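Local coordinates for protein putative S41 protease (Bacteroides fragilis NCTC 9343, PDB 3K50) that is probably a serine peptidase of family S41 that carries a PDZ-like domain, with no established substrate, at residues G222-D230 against N287-V295; E328-V336 against L344-Y352. One frame throughout, in Å; residues are numbered along the deposited sequence. Where two conformers were deposited one is given.

How the contacts relate
Both contacts belong to the S41 peptidase region of the chain, and they follow one another in sequence: contact 1 closes before contact 2 opens. Contact 1 pairs two parallel strands inside the six-stranded mixed sheet, whereas contact 2 is an antiparallel hairpin in a separate antiparallel sheet. Their centres lie 29 Å apart and their nearest atoms about 13 Å, so they do not touch. Helix 239-249 bridges the distance: Leu249 packs on Phe227, Leu229 and Leu290 of contact 1, and Leu245 on Leu229, while Leu239, at the start of the same helix, meets Ala331 and Val351 of contact 2.

Contact 1 of 2, residues G222-D230 against N287-V295; sequences GGVNEFVLD and NLNLSTVYV
Strands 226-230 and 292-295 are parallel neighbours in the mixed sheet of the S41 peptidase domain, of the ClpP/crotonase type, and Val228-Tyr294 and Leu229-Val295 are the paired residues. Tyr294 bonds to strand 226-230 through both its N and its O: N donates to Phe227 O at 2.9 Å, almost straight at 172°, and O accepts from Leu229 N at 2.7 Å. Before these bonds the chains splay, and ordered water fills in. One water joins Val224 O to Leu288 O, and another links Asn225 O to Ser291 N. A third accepts a hydrogen bond from Phe227 N and donates to Thr292 O and Glu226 OE1, standing in for a direct strand bond. The bent Glu226 side chain carries OE1 to the edge of the Tyr294 ring, 3.9 Å from CE1 and in the ring plane; a further water lies between OE1 and Tyr294 OH, 2.7 Å from the former, while OE2 is held by a salt bridge to Lys187. On the other side, Phe227 reaches into the leucines. With CG anti to its backbone N (chi1 -158°), its ring is met obliquely by Leu288 CD1, 3.8 Å from Phe227 CD2, and Leu290 CD1 lies 3.6 Å from Phe227 CB, both leucines crossing Phe227 at about a right angle. Val293 CG2 runs alongside, 4.2 Å from Phe227 CD1, and Phe216 and Phe219 meet the same ring. Helix 239-249 packs against Phe227, Leu229 and Leu290, and helix 388-398 against Val228 and Tyr294, a sheet between helices. Direct peptide bonds thus tie the buried end, while water satisfies the backbone where the strands part, and the carboxylate of Glu226, shared between Lys187 and two waters, is probably kept ionised.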
ATOM      1  N   GLY A 222      18.088 -12.705  14.744  1.00 33.71           N
ATOM      2  CA  GLY A 222      18.583 -11.492  15.395  1.00 34.46           C
ATOM      3  C   GLY A 222      17.985 -11.172  16.762  1.00 35.11           C
ATOM      4  O   GLY A 222      18.351 -10.179  17.391  1.00 35.53           O
ATOM      5  N   GLY A 223      17.007 -11.947  17.190  1.00 34.37           N
ATOM      6  CA  GLY A 223      16.412 -11.763  18.483  1.00 34.20           C
ATOM      7  C   GLY A 223      15.510 -10.569  18.645  1.00 33.06           C
ATOM      8  O   GLY A 223      15.326 -10.053  19.746  1.00 33.33           O
ATOM      9  N   VAL A 224      14.900 -10.156  17.553  1.00 32.31           N
ATOM     10  CA  VAL A 224      13.972  -9.031  17.585  1.00 33.38           C
ATOM     11  C   VAL A 224      12.898  -9.219  18.666  1.00 30.85           C
ATOM     12  O   VAL A 224      12.328 -10.310  18.821  1.00 30.95           O
ATOM     13  CB  VAL A 224      13.363  -8.888  16.158  1.00 36.57           C
ATOM     14  CG1 VAL A 224      12.067  -8.221  16.187  1.00 35.77           C
ATOM     15  CG2 VAL A 224      14.399  -8.207  15.282  1.00 32.01           C
ATOM     16  N   ASN A 225      12.674  -8.179  19.448  1.00 33.29           N
ATOM     17  CA  ASN A 225      11.654  -8.170  20.512  1.00 32.33           C
ATOM     18  C   ASN A 225      10.725  -6.946  20.425  1.00 32.88           C
ATOM     19  O   ASN A 225       9.856  -6.790  21.250  1.00 29.84           O
ATOM     20  CB  ASN A 225      12.280  -8.277  21.910  1.00 31.45           C
ATOM     21  CG  ASN A 225      13.481  -7.393  22.084  1.00 34.61           C
ATOM     22  OD1 ASN A 225      13.430  -6.170  21.801  1.00 30.58           O
ATOM     23  ND2 ASN A 225      14.603  -7.996  22.559  1.00 33.63           N
ATOM     24  N   GLU A 226      10.919  -6.096  19.422  1.00 32.94           N
ATOM     25  CA  GLU A 226       9.990  -4.996  19.115  1.00 34.24           C
ATOM     26  C   GLU A 226       9.887  -4.969  17.586  1.00 30.10           C
ATOM     27  O   GLU A 226      10.762  -5.487  16.903  1.00 30.18           O
ATOM     28  CB  GLU A 226      10.437  -3.614  19.639  1.00 34.19           C
ATOM     29  CG  GLU A 226      10.545  -3.470  21.145  1.00 32.54           C
ATOM     30  CD  GLU A 226       9.249  -3.404  21.945  1.00 42.01           C
ATOM     31  OE1 GLU A 226       8.141  -3.096  21.443  1.00 38.16           O
ATOM     32  OE2 GLU A 226       9.374  -3.573  23.165  1.00 39.49           O
ATOM     33  N   PHE A 227       8.840  -4.347  17.052  1.00 30.24           N
ATOM     34  CA  PHE A 227       8.627  -4.375  15.591  1.00 30.04           C
ATOM     35  C   PHE A 227       7.888  -3.127  15.034  1.00 30.05           C
ATOM     36  O   PHE A 227       6.870  -2.655  15.555  1.00 29.69           O
ATOM     37  CB  PHE A 227       7.895  -5.672  15.219  1.00 30.13           C
ATOM     38  CG  PHE A 227       8.059  -6.101  13.783  1.00 31.27           C
ATOM     39  CD1 PHE A 227       7.328  -5.504  12.760  1.00 33.68           C
ATOM     40  CD2 PHE A 227       8.894  -7.149  13.457  1.00 37.85           C
ATOM     41  CE1 PHE A 227       7.478  -5.903  11.446  1.00 33.62           C
ATOM     42  CE2 PHE A 227       9.033  -7.565  12.157  1.00 32.50           C
ATOM     43  CZ  PHE A 227       8.352  -6.948  11.142  1.00 34.23           C
ATOM     44  N   VAL A 228       8.450  -2.592  13.955  1.00 30.59           N
ATOM     45  CA  VAL A 228       7.865  -1.483  13.226  1.00 30.32           C
ATOM     46  C   VAL A 228       7.532  -1.998  11.809  1.00 30.12           C
ATOM     47  O   VAL A 228       8.437  -2.309  11.024  1.00 27.50           O
ATOM     48  CB  VAL A 228       8.812  -0.307  13.137  1.00 31.31           C
ATOM     49  CG1 VAL A 228       8.180   0.818  12.329  1.00 24.09           C
ATOM     50  CG2 VAL A 228       9.205   0.161  14.538  1.00 24.23           C
ATOM     51  N   LEU A 229       6.243  -2.165  11.533  1.00 32.57           N
ATOM     52  CA  LEU A 229       5.743  -2.591  10.221  1.00 28.98           C
ATOM     53  C   LEU A 229       5.294  -1.327   9.433  1.00 28.50           C
ATOM     54  O   LEU A 229       4.295  -0.694   9.775  1.00 29.27           O
ATOM     55  CB  LEU A 229       4.587  -3.562  10.417  1.00 30.28           C
ATOM     56  CG  LEU A 229       3.822  -4.094   9.200  1.00 23.76           C
ATOM     57  CD1 LEU A 229       4.640  -5.025   8.382  1.00 24.72           C
ATOM     58  CD2 LEU A 229       2.489  -4.809   9.695  1.00 23.91           C
ATOM     59  N   ASP A 230       6.044  -0.985   8.379  1.00 29.37           N
ATOM     60  CA  ASP A 230       5.818   0.220   7.600  1.00 31.21           C
ATOM     61  C   ASP A 230       4.890  -0.104   6.411  1.00 29.56           C
ATOM     62  O   ASP A 230       5.300  -0.691   5.419  1.00 28.82           O
ATOM     63  CB  ASP A 230       7.209   0.779   7.190  1.00 31.87           C
ATOM     64  CG  ASP A 230       7.152   2.150   6.585  1.00 31.59           C
ATOM     65  OD1 ASP A 230       6.059   2.606   6.203  1.00 26.12           O
ATOM     66  OD2 ASP A 230       8.222   2.808   6.511  1.00 28.63           O
ATOM     67  N   ASN A 287       7.784 -17.277  13.722  1.00 30.81           N
ATOM     68  CA  ASN A 287       6.871 -16.475  14.520  1.00 31.55           C
ATOM     69  C   ASN A 287       7.753 -15.716  15.514  1.00 30.65           C
ATOM     70  O   ASN A 287       8.690 -16.322  16.115  1.00 28.07           O
ATOM     71  CB  ASN A 287       5.850 -17.324  15.285  1.00 31.85           C
ATOM     72  CG  ASN A 287       5.150 -16.510  16.356  1.00 31.84           C
ATOM     73  OD1 ASN A 287       5.620 -16.435  17.478  1.00 35.04           O
ATOM     74  ND2 ASN A 287       4.110 -15.791  15.970  1.00 26.50           N
ATOM     75  N   LEU A 288       7.461 -14.429  15.729  1.00 29.74           N
ATOM     76  CA  LEU A 288       8.359 -13.602  16.558  1.00 30.93           C
ATOM     77  C   LEU A 288       7.889 -13.430  18.008  1.00 32.73           C
ATOM     78  O   LEU A 288       8.615 -12.865  18.844  1.00 32.50           O
ATOM     79  CB  LEU A 288       8.646 -12.243  15.880  1.00 28.14           C
ATOM     80  CG  LEU A 288       9.310 -12.293  14.485  1.00 32.99           C
ATOM     81  CD1 LEU A 288       9.666 -10.853  14.023  1.00 30.83           C
ATOM     82  CD2 LEU A 288      10.565 -13.170  14.395  1.00 25.51           C
ATOM     83  N   ASN A 289       6.719 -13.985  18.319  1.00 31.56           N
ATOM     84  CA  ASN A 289       6.174 -13.924  19.632  1.00 30.65           C
ATOM     85  C   ASN A 289       6.168 -12.535  20.202  1.00 34.18           C
ATOM     86  O   ASN A 289       6.610 -12.336  21.337  1.00 35.96           O
ATOM     87  CB  ASN A 289       6.951 -14.857  20.555  1.00 27.35           C
ATOM     88  CG  ASN A 289       6.294 -15.049  21.924  1.00 31.50           C
ATOM     89  OD1 ASN A 289       5.090 -14.993  22.106  1.00 27.90           O
ATOM     90  ND2 ASN A 289       7.110 -15.254  22.884  1.00 30.37           N
ATOM     91  N   LEU A 290       5.657 -11.570  19.448  1.00 33.65           N
ATOM     92  CA  LEU A 290       5.620 -10.202  19.927  1.00 31.85           C
ATOM     93  C   LEU A 290       4.341  -9.899  20.669  1.00 31.65           C
ATOM     94  O   LEU A 290       3.319 -10.491  20.402  1.00 39.71           O
ATOM     95  CB  LEU A 290       5.714  -9.229  18.745  1.00 27.23           C
ATOM     96  CG  LEU A 290       6.933  -9.231  17.831  1.00 30.25           C
ATOM     97  CD1 LEU A 290       6.443  -8.674  16.488  1.00 40.96           C
ATOM     98  CD2 LEU A 290       8.130  -8.446  18.453  1.00 34.34           C
ATOM     99  N   SER A 291       4.387  -8.884  21.534  1.00 34.18           N
ATOM    100  CA  SER A 291       3.207  -8.412  22.317  1.00 34.85           C
ATOM    101  C   SER A 291       2.678  -7.024  21.860  1.00 33.31           C
ATOM    102  O   SER A 291       1.546  -6.668  22.137  1.00 30.65           O
ATOM    103  CB  SER A 291       3.614  -8.367  23.811  1.00 38.59           C
ATOM    104  OG  SER A 291       4.743  -7.468  23.991  1.00 46.20           O
ATOM    105  N   THR A 292       3.532  -6.272  21.171  1.00 31.44           N
ATOM    106  CA  THR A 292       3.271  -4.945  20.644  1.00 28.35           C
ATOM    107  C   THR A 292       3.851  -4.843  19.227  1.00 29.49           C
ATOM    108  O   THR A 292       4.892  -5.443  18.934  1.00 26.68           O
ATOM    109  CB  THR A 292       3.952  -3.875  21.514  1.00 31.13           C
ATOM    110  OG1 THR A 292       3.511  -4.004  22.856  1.00 33.55           O
ATOM    111  CG2 THR A 292       3.615  -2.435  21.014  1.00 31.82           C
ATOM    112  N   VAL A 293       3.150  -4.137  18.349  1.00 29.11           N
ATOM    113  CA  VAL A 293       3.623  -3.859  16.989  1.00 30.67           C
ATOM    114  C   VAL A 293       3.292  -2.368  16.688  1.00 29.82           C
ATOM    115  O   VAL A 293       2.274  -1.878  17.113  1.00 28.57           O
ATOM    116  CB  VAL A 293       3.083  -4.837  15.932  1.00 27.67           C
ATOM    117  CG1 VAL A 293       1.517  -4.801  15.863  1.00 26.18           C
ATOM    118  CG2 VAL A 293       3.686  -4.539  14.593  1.00 30.57           C
ATOM    119  N   TYR A 294       4.237  -1.646  16.102  1.00 29.27           N
ATOM    120  CA  TYR A 294       4.052  -0.243  15.652  1.00 25.91           C
ATOM    121  C   TYR A 294       3.859  -0.357  14.132  1.00 27.61           C
ATOM    122  O   TYR A 294       4.675  -0.998  13.415  1.00 30.77           O
ATOM    123  CB  TYR A 294       5.231   0.660  16.022  1.00 23.36           C
ATOM    124  CG  TYR A 294       5.445   0.730  17.520  1.00 29.80           C
ATOM    125  CD1 TYR A 294       6.079  -0.298  18.197  1.00 26.62           C
ATOM    126  CD2 TYR A 294       4.936   1.792  18.276  1.00 31.99           C
ATOM    127  CE1 TYR A 294       6.251  -0.251  19.585  1.00 26.64           C
ATOM    128  CE2 TYR A 294       5.082   1.821  19.669  1.00 31.07           C
ATOM    129  CZ  TYR A 294       5.717   0.787  20.309  1.00 27.86           C
ATOM    130  OH  TYR A 294       5.875   0.781  21.676  1.00 29.22           O
ATOM    131  N   VAL A 295       2.756   0.217  13.659  1.00 29.61           N
ATOM    132  CA  VAL A 295       2.356   0.188  12.259  1.00 27.36           C
ATOM    133  C   VAL A 295       2.329   1.630  11.744  1.00 25.25           C
ATOM    134  O   VAL A 295       1.688   2.507  12.342  1.00 27.96           O
ATOM    135  CB  VAL A 295       0.998  -0.537  12.068  1.00 30.75           C
ATOM    136  CG1 VAL A 295       0.591  -0.554  10.546  1.00 27.21           C
ATOM    137  CG2 VAL A 295       1.076  -1.973  12.608  1.00 26.85           C
TER
HETATM  138  O   HOH W   1      10.075 -11.430  20.844  1.00 45.97           O
HETATM  139  O   HOH W   2       6.618  -6.791  21.861  1.00 36.89           O
HETATM  140  O   HOH W   3       6.979  -1.206  22.942  1.00 28.10           O
HETATM  141  O   HOH W   4       6.962  -3.628  18.944  1.00 28.62           O

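Contact 2 of 2, residues E328-V336 against L344-Y352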
ATOM      1  N   GLU A 328     -11.141   1.253   3.829  1.00 31.20           N
ATOM      2  CA  GLU A 328     -11.685   0.143   3.016  1.00 27.26           C
ATOM      3  C   GLU A 328     -11.930  -1.106   3.920  1.00 30.00           C
ATOM      4  O   GLU A 328     -11.083  -1.919   4.067  1.00 29.63           O
ATOM      5  CB  GLU A 328     -10.775  -0.142   1.801  1.00 28.22           C
ATOM      6  CG  GLU A 328     -11.378  -1.078   0.794  1.00 27.39           C
ATOM      7  CD  GLU A 328     -10.513  -1.143  -0.424  1.00 36.22           C
ATOM      8  OE1 GLU A 328     -10.547  -0.166  -1.192  1.00 32.07           O
ATOM      9  OE2 GLU A 328      -9.776  -2.146  -0.578  1.00 34.38           O
ATOM     10  N   TYR A 329     -13.122  -1.229   4.519  1.00 32.18           N
ATOM     11  CA  TYR A 329     -13.363  -2.244   5.550  1.00 32.81           C
ATOM     12  C   TYR A 329     -13.949  -3.565   5.030  1.00 32.81           C
ATOM     13  O   TYR A 329     -14.382  -4.385   5.839  1.00 28.97           O
ATOM     14  CB  TYR A 329     -14.284  -1.650   6.665  1.00 31.55           C
ATOM     15  CG  TYR A 329     -15.598  -1.156   6.169  1.00 34.11           C
ATOM     16  CD1 TYR A 329     -15.753   0.156   5.722  1.00 31.71           C
ATOM     17  CD2 TYR A 329     -16.715  -1.982   6.134  1.00 38.07           C
ATOM     18  CE1 TYR A 329     -16.957   0.610   5.272  1.00 31.05           C
ATOM     19  CE2 TYR A 329     -17.946  -1.534   5.610  1.00 28.99           C
ATOM     20  CZ  TYR A 329     -18.075  -0.248   5.202  1.00 32.76           C
ATOM     21  OH  TYR A 329     -19.302   0.191   4.725  1.00 33.23           O
ATOM     22  N   VAL A 330     -14.030  -3.706   3.697  1.00 31.45           N
ATOM     23  CA  VAL A 330     -14.554  -4.893   3.009  1.00 31.64           C
ATOM     24  C   VAL A 330     -13.483  -5.332   2.013  1.00 33.92           C
ATOM     25  O   VAL A 330     -12.543  -4.554   1.744  1.00 35.26           O
ATOM     26  CB  VAL A 330     -15.897  -4.618   2.321  1.00 32.50           C
ATOM     27  CG1 VAL A 330     -17.052  -4.542   3.354  1.00 29.06           C
ATOM     28  CG2 VAL A 330     -15.809  -3.348   1.484  1.00 31.81           C
ATOM     29  N   ALA A 331     -13.548  -6.585   1.545  1.00 30.86           N
ATOM     30  CA  ALA A 331     -12.531  -7.089   0.641  1.00 31.48           C
ATOM     31  C   ALA A 331     -13.066  -7.194  -0.762  1.00 30.82           C
ATOM     32  O   ALA A 331     -14.248  -7.544  -0.959  1.00 28.42           O
ATOM     33  CB  ALA A 331     -12.041  -8.478   1.121  1.00 30.67           C
ATOM     34  N   THR A 332     -12.182  -6.949  -1.728  1.00 31.50           N
ATOM     35  CA  THR A 332     -12.489  -7.125  -3.124  1.00 31.15           C
ATOM     36  C   THR A 332     -11.827  -8.393  -3.674  1.00 35.26           C
ATOM     37  O   THR A 332     -10.854  -8.918  -3.084  1.00 34.84           O
ATOM     38  CB  THR A 332     -11.988  -5.943  -3.956  1.00 36.41           C
ATOM     39  OG1 THR A 332     -10.561  -5.853  -3.847  1.00 38.65           O
ATOM     40  CG2 THR A 332     -12.680  -4.565  -3.488  1.00 31.20           C
ATOM     41  N   LYS A 333     -12.390  -8.919  -4.752  0.80 34.42           N
ATOM     42  CA  LYS A 333     -11.751 -10.001  -5.509  0.80 37.09           C
ATOM     43  C   LYS A 333     -11.789  -9.576  -6.989  0.80 34.99           C
ATOM     44  O   LYS A 333     -12.679  -8.841  -7.403  0.80 28.23           O
ATOM     45  CB  LYS A 333     -12.440 -11.345  -5.274  0.80 36.55           C
ATOM     46  CG  LYS A 333     -11.478 -12.463  -4.874  0.80 55.06           C
ATOM     47  CD  LYS A 333     -11.937 -13.112  -3.546  0.80 66.91           C
ATOM     48  CE  LYS A 333     -10.842 -13.911  -2.828  0.80 68.98           C
ATOM     49  NZ  LYS A 333     -11.128 -13.994  -1.350  0.80 72.68           N
ATOM     50  N   PRO A 334     -10.770  -9.954  -7.767  1.00 37.34           N
ATOM     51  CA  PRO A 334     -10.765  -9.665  -9.203  1.00 36.73           C
ATOM     52  C   PRO A 334     -11.603 -10.615 -10.074  1.00 38.97           C
ATOM     53  O   PRO A 334     -11.605 -11.830  -9.847  1.00 34.25           O
ATOM     54  CB  PRO A 334      -9.308  -9.827  -9.587  1.00 37.15           C
ATOM     55  CG  PRO A 334      -8.747 -10.764  -8.581  1.00 40.30           C
ATOM     56  CD  PRO A 334      -9.502 -10.575  -7.316  1.00 38.37           C
ATOM     57  N   PHE A 335     -12.322 -10.038 -11.042  1.00 35.00           N
ATOM     58  CA  PHE A 335     -13.072 -10.785 -12.025  1.00 33.12           C
ATOM     59  C   PHE A 335     -12.620 -10.190 -13.363  1.00 32.86           C
ATOM     60  O   PHE A 335     -12.684  -8.981 -13.550  1.00 36.29           O
ATOM     61  CB  PHE A 335     -14.580 -10.640 -11.806  1.00 35.38           C
ATOM     62  CG  PHE A 335     -15.059 -11.218 -10.510  1.00 29.96           C
ATOM     63  CD1 PHE A 335     -15.052 -10.468  -9.355  1.00 36.15           C
ATOM     64  CD2 PHE A 335     -15.491 -12.541 -10.449  1.00 34.19           C
ATOM     65  CE1 PHE A 335     -15.507 -11.025  -8.135  1.00 32.38           C
ATOM     66  CE2 PHE A 335     -15.895 -13.106  -9.248  1.00 32.00           C
ATOM     67  CZ  PHE A 335     -15.862 -12.341  -8.079  1.00 30.93           C
ATOM     68  N   VAL A 336     -12.124 -11.028 -14.258  1.00 36.32           N
ATOM     69  CA  VAL A 336     -11.629 -10.590 -15.578  1.00 35.23           C
ATOM     70  C   VAL A 336     -12.710 -10.719 -16.614  1.00 35.91           C
ATOM     71  O   VAL A 336     -13.366 -11.768 -16.677  1.00 36.52           O
ATOM     72  CB  VAL A 336     -10.409 -11.420 -16.016  1.00 36.52           C
ATOM     73  CG1 VAL A 336      -9.742 -10.802 -17.230  1.00 38.58           C
ATOM     74  CG2 VAL A 336      -9.395 -11.486 -14.892  1.00 33.38           C
ATOM     75  N   LEU A 344     -12.536  -6.239 -13.091  1.00 35.51           N
ATOM     76  CA  LEU A 344     -13.503  -5.711 -12.113  1.00 32.94           C
ATOM     77  C   LEU A 344     -13.056  -6.196 -10.748  1.00 33.01           C
ATOM     78  O   LEU A 344     -13.098  -7.399 -10.492  1.00 32.48           O
ATOM     79  CB  LEU A 344     -14.901  -6.240 -12.364  1.00 33.71           C
ATOM     80  CG  LEU A 344     -15.998  -5.956 -11.302  1.00 30.54           C
ATOM     81  CD1 LEU A 344     -16.059  -4.437 -11.023  1.00 32.58           C
ATOM     82  CD2 LEU A 344     -17.374  -6.465 -11.743  1.00 31.35           C
ATOM     83  N   ASN A 345     -12.518  -5.280  -9.934  1.00 31.45           N
ATOM     84  CA  ASN A 345     -12.133  -5.557  -8.558  1.00 34.30           C
ATOM     85  C   ASN A 345     -13.391  -5.243  -7.753  1.00 30.11           C
ATOM     86  O   ASN A 345     -13.719  -4.078  -7.535  1.00 35.30           O
ATOM     87  CB  ASN A 345     -10.942  -4.723  -8.137  1.00 33.41           C
ATOM     88  CG  ASN A 345      -9.632  -5.221  -8.772  1.00 43.78           C
ATOM     89  OD1 ASN A 345      -9.034  -4.560  -9.633  1.00 49.79           O
ATOM     90  ND2 ASN A 345      -9.231  -6.411  -8.394  1.00 39.16           N
ATOM     91  N   LEU A 346     -14.146  -6.295  -7.431  1.00 32.01           N
ATOM     92  CA  LEU A 346     -15.460  -6.163  -6.796  1.00 28.32           C
ATOM     93  C   LEU A 346     -15.525  -6.509  -5.309  1.00 29.98           C
ATOM     94  O   LEU A 346     -14.935  -7.494  -4.896  1.00 29.44           O
ATOM     95  CB  LEU A 346     -16.407  -7.065  -7.554  1.00 26.39           C
ATOM     96  CG  LEU A 346     -17.901  -7.079  -7.182  1.00 28.16           C
ATOM     97  CD1 LEU A 346     -18.539  -5.784  -7.604  1.00 31.35           C
ATOM     98  CD2 LEU A 346     -18.564  -8.304  -7.923  1.00 31.29           C
ATOM     99  N   VAL A 347     -16.219  -5.702  -4.505  1.00 28.82           N
ATOM    100  CA  VAL A 347     -16.440  -6.053  -3.098  1.00 28.50           C
ATOM    101  C   VAL A 347     -17.229  -7.365  -3.069  1.00 30.71           C
ATOM    102  O   VAL A 347     -18.344  -7.441  -3.597  1.00 30.37           O
ATOM    103  CB  VAL A 347     -17.221  -4.962  -2.318  1.00 27.54           C
ATOM    104  CG1 VAL A 347     -17.556  -5.423  -0.901  1.00 24.82           C
ATOM    105  CG2 VAL A 347     -16.446  -3.690  -2.265  1.00 28.53           C
ATOM    106  N   VAL A 348     -16.660  -8.378  -2.429  1.00 27.58           N
ATOM    107  CA  VAL A 348     -17.276  -9.703  -2.301  1.00 27.59           C
ATOM    108  C   VAL A 348     -17.595 -10.110  -0.836  1.00 30.50           C
ATOM    109  O   VAL A 348     -18.611 -10.790  -0.582  1.00 30.40           O
ATOM    110  CB  VAL A 348     -16.396 -10.806  -2.987  1.00 31.44           C
ATOM    111  CG1 VAL A 348     -16.391 -10.567  -4.510  1.00 24.32           C
ATOM    112  CG2 VAL A 348     -14.994 -10.883  -2.356  1.00 26.64           C
ATOM    113  N   CYS A 349     -16.805  -9.665   0.130  1.00 28.47           N
ATOM    114  CA  CYS A 349     -17.072 -10.038   1.525  1.00 32.44           C
ATOM    115  C   CYS A 349     -16.668  -9.057   2.575  1.00 31.87           C
ATOM    116  O   CYS A 349     -15.809  -8.221   2.385  1.00 30.64           O
ATOM    117  CB  CYS A 349     -16.393 -11.356   1.896  1.00 30.68           C
ATOM    118  SG  CYS A 349     -14.577 -11.437   1.830  1.00 29.32           S
ATOM    119  N   ASN A 350     -17.374  -9.169   3.697  1.00 31.13           N
ATOM    120  CA  ASN A 350     -16.991  -8.555   4.954  1.00 29.08           C
ATOM    121  C   ASN A 350     -15.803  -9.322   5.518  1.00 30.21           C
ATOM    122  O   ASN A 350     -15.607 -10.537   5.216  1.00 29.66           O
ATOM    123  CB  ASN A 350     -18.146  -8.612   5.958  1.00 29.68           C
ATOM    124  CG  ASN A 350     -19.164  -7.587   5.700  1.00 33.95           C
ATOM    125  OD1 ASN A 350     -18.908  -6.392   5.854  1.00 31.59           O
ATOM    126  ND2 ASN A 350     -20.304  -8.004   5.321  1.00 28.73           N
ATOM    127  N   VAL A 351     -14.947  -8.623   6.250  1.00 30.27           N
ATOM    128  CA  VAL A 351     -13.768  -9.234   6.882  1.00 31.10           C
ATOM    129  C   VAL A 351     -13.742  -8.834   8.380  1.00 31.38           C
ATOM    130  O   VAL A 351     -13.206  -7.792   8.757  1.00 30.02           O
ATOM    131  CB  VAL A 351     -12.463  -8.809   6.187  1.00 36.48           C
ATOM    132  CG1 VAL A 351     -11.268  -9.577   6.789  1.00 32.58           C
ATOM    133  CG2 VAL A 351     -12.569  -9.047   4.746  1.00 35.56           C
ATOM    134  N   TYR A 352     -14.430  -9.607   9.226  1.00 31.00           N
ATOM    135  CA  TYR A 352     -14.488  -9.289  10.652  1.00 29.23           C
ATOM    136  C   TYR A 352     -13.295  -9.844  11.378  1.00 30.75           C
ATOM    137  O   TYR A 352     -12.777 -10.881  10.996  1.00 29.91           O
ATOM    138  CB  TYR A 352     -15.730  -9.869  11.286  1.00 35.11           C
ATOM    139  CG  TYR A 352     -17.054  -9.450  10.540  1.00 31.85           C
ATOM    140  CD1 TYR A 352     -17.422  -8.108  10.415  1.00 30.94           C
ATOM    141  CD2 TYR A 352     -17.883 -10.382  10.008  1.00 30.49           C
ATOM    142  CE1 TYR A 352     -18.587  -7.707   9.769  1.00 35.95           C
ATOM    143  CE2 TYR A 352     -19.106  -9.983   9.360  1.00 36.97           C
ATOM    144  CZ  TYR A 352     -19.434  -8.653   9.274  1.00 33.36           C
ATOM    145  OH  TYR A 352     -20.574  -8.219   8.631  1.00 33.92           O
TER
HETATM  146  O   HOH W   5     -16.142  -6.105   6.787  1.00 27.82           O
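This is an antiparallel beta hairpin, strand 330-336 folding back on strand 342-352, within the antiparallel sheet that strands 62-65 and 258-263 also join. Phe335 and Leu344 exchange two backbone bonds, as do Lys333 and Leu346, the latter 2.9 Å each way (Lys333 N to Leu346 O and Leu346 N to Lys333 O). At Ala331 the register slips by one. Its O receives Val348 N at 2.9 Å, in the carbonyl plane, and Cys349 N only weakly at 3.5 Å, while Ala331 N donates to Cys349 O. Phe335 leans over the same face as Leu346: Leu346 CB approaches CD1 obliquely, and Val348 CG1 meets the ring edge in plane, 3.8 Å from CE1. Val348 CG2, set between its backbone N and carbonyl carbon (chi1 -67° for CG1), instead turns to Lys333 CB. Further along this face Ala331 CB touches Val351 CG2 at 3.7 Å, beside Cys349 SG. Helix 18-26 packs on Phe335 and Leu344. Across the sheet, Val330 CG2 and Val347 CG1 meet at 3.6 Å, crossing at about a right angle. At the open end a water accepts from Val351 N and donates to Tyr329 O and Asn350 OD1. Two residues, Val348 and Cys349, facing one, Ala331, make a classic beta bulge in a hairpin.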